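Local coordinates for catechol 1,2-dioxygenase (Acinetobacter sp., PDB 1DMH), which catalyses the iron(III)-dependent intradiol cleavage of catechol by dioxygen to cis,cis-muconate, the first step in converting catechol through the beta-ketoadipate pathway, at residues A[200-203]-A[207-210]. Residues are numbered along the deposited sequence; the frame is centred on the assembly and turned at random.
Sequences YGCP and PTQQ. With MCT (4-methylcatechol), chain D.
C202 and T208 meet sulfur to methyl where the loop residues C202 and P203 face the first turn of helix 207-214. SG lies 3.9 Å from T208 CG2, a contact suited to a small, weakly polar thiol in a buried place. Threonine serves two neighbours at once: its methyl branch turns to C202 while OG1 hydrogen-bonds E70.

Q209 can be followed outward along its chain. CB rests 3.4 Å from P203 O; CG (chi1 -172°) steps away from C202, and the bend at chi2 (58°) turns the chain back so that its end lies in van der Waals contact with C202 CB. A long, flexible side chain suits this partly exposed helix position, since it can fold back over the loop.

No direct hydrogen bond joins the segments. A water bridges them instead, donating to P203 O at 2.8 Å and accepting from Q209 N at 3.0 Å. An amide N in the first turn of a helix has no carbonyl of its own helix to bond, and the water meets that need; the rigid proline ring restricts the loop backbone that presents the carbonyl.

Beyond this packing, 4-methylcatechol points its C5 edge at the Y200 ring face, the planes steeply inclined (about 73°), with C5 3.2 Å above the ring centre. Y200 is a known iron-binding residue, though in this complex Y164, H224 and H226 are the protein ligands, consistent with tyrosine release on substrate binding at the ferric active site of intradiol dioxygenases.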
loop_
_atom_site.group_PDB
_atom_site.type_symbol
_atom_site.label_atom_id
_atom_site.label_comp_id
_atom_site.label_asym_id
_atom_site.label_seq_id
_atom_site.Cartn_x
_atom_site.Cartn_y
_atom_site.Cartn_z
ATOM N N TYR A 200 -12.685 -4.525 -20.180
ATOM C CA TYR A 200 -12.446 -4.970 -18.810
ATOM C C TYR A 200 -12.965 -3.869 -17.852
ATOM O O TYR A 200 -12.907 -2.673 -18.175
ATOM C CB TYR A 200 -10.925 -5.177 -18.651
ATOM C CG TYR A 200 -10.422 -5.367 -17.239
ATOM C CD1 TYR A 200 -10.243 -4.270 -16.388
ATOM C CD2 TYR A 200 -10.165 -6.636 -16.735
ATOM C CE1 TYR A 200 -9.825 -4.435 -15.066
ATOM C CE2 TYR A 200 -9.742 -6.818 -15.409
ATOM C CZ TYR A 200 -9.581 -5.710 -14.587
ATOM O OH TYR A 200 -9.220 -5.891 -13.276
ATOM N N GLY A 201 -13.476 -4.265 -16.686
ATOM C CA GLY A 201 -13.936 -3.287 -15.712
ATOM C C GLY A 201 -13.304 -3.655 -14.387
ATOM O O GLY A 201 -13.177 -4.844 -14.131
ATOM N N CYS A 202 -12.890 -2.687 -13.564
ATOM C CA CYS A 202 -12.285 -3.003 -12.263
ATOM C C CYS A 202 -13.316 -3.638 -11.342
ATOM O O CYS A 202 -14.496 -3.336 -11.455
ATOM C CB CYS A 202 -11.785 -1.740 -11.532
ATOM S SG CYS A 202 -10.377 -0.880 -12.228
ATOM N N PRO A 203 -12.884 -4.524 -10.425
ATOM C CA PRO A 203 -13.817 -5.158 -9.487
ATOM C C PRO A 203 -14.583 -4.007 -8.842
ATOM O O PRO A 203 -14.002 -3.158 -8.171
ATOM C CB PRO A 203 -12.882 -5.850 -8.508
ATOM C CG PRO A 203 -11.786 -6.294 -9.419
ATOM C CD PRO A 203 -11.516 -5.009 -10.178
ATOM N N PRO A 207 -10.817 -2.032 -3.888
ATOM C CA PRO A 207 -10.232 -0.734 -3.527
ATOM C C PRO A 207 -9.916 0.227 -4.709
ATOM O O PRO A 207 -9.991 1.448 -4.562
ATOM C CB PRO A 207 -8.978 -1.143 -2.729
ATOM C CG PRO A 207 -8.640 -2.533 -3.299
ATOM C CD PRO A 207 -10.010 -3.133 -3.325
ATOM N N THR A 208 -9.560 -0.312 -5.868
ATOM C CA THR A 208 -9.233 0.566 -6.986
ATOM C C THR A 208 -10.492 1.333 -7.398
ATOM O O THR A 208 -10.476 2.559 -7.535
ATOM C CB THR A 208 -8.649 -0.228 -8.205
ATOM O OG1 THR A 208 -7.442 -0.894 -7.809
ATOM C CG2 THR A 208 -8.318 0.715 -9.355
ATOM N N GLN A 209 -11.593 0.614 -7.576
ATOM C CA GLN A 209 -12.812 1.281 -7.969
ATOM C C GLN A 209 -13.294 2.222 -6.877
ATOM O O GLN A 209 -13.825 3.306 -7.168
ATOM C CB GLN A 209 -13.892 0.266 -8.302
ATOM C CG GLN A 209 -15.121 0.920 -8.911
ATOM C CD GLN A 209 -14.782 1.681 -10.172
ATOM O OE1 GLN A 209 -14.926 2.903 -10.229
ATOM N NE2 GLN A 209 -14.318 0.968 -11.186
ATOM N N GLN A 210 -13.142 1.814 -5.620
ATOM C CA GLN A 210 -13.535 2.683 -4.519
ATOM C C GLN A 210 -12.799 4.023 -4.594
ATOM O O GLN A 210 -13.418 5.073 -4.431
ATOM C CB GLN A 210 -13.238 2.030 -3.173
ATOM C CG GLN A 210 -13.996 0.730 -2.972
ATOM C CD GLN A 210 -15.510 0.926 -2.976
ATOM O OE1 GLN A 210 -16.281 -0.038 -3.154
ATOM N NE2 GLN A 210 -15.950 2.178 -2.758
HETATM C C1 MCT D . -5.379 -3.080 -16.652
HETATM C C2 MCT D . -4.670 -3.411 -17.820
HETATM C C3 MCT D . -5.190 -4.422 -18.654
HETATM O O3 MCT D . -4.510 -4.754 -19.798
HETATM C C4 MCT D . -6.367 -5.085 -18.352
HETATM O O4 MCT D . -6.831 -6.058 -19.203
HETATM C C5 MCT D . -7.076 -4.781 -17.220
HETATM C C6 MCT D . -6.550 -3.719 -16.324
HETATM C C MCT D . -4.829 -1.982 -15.723
HETATM O O HOH W 1 -11.390 -2.337 -7.765
#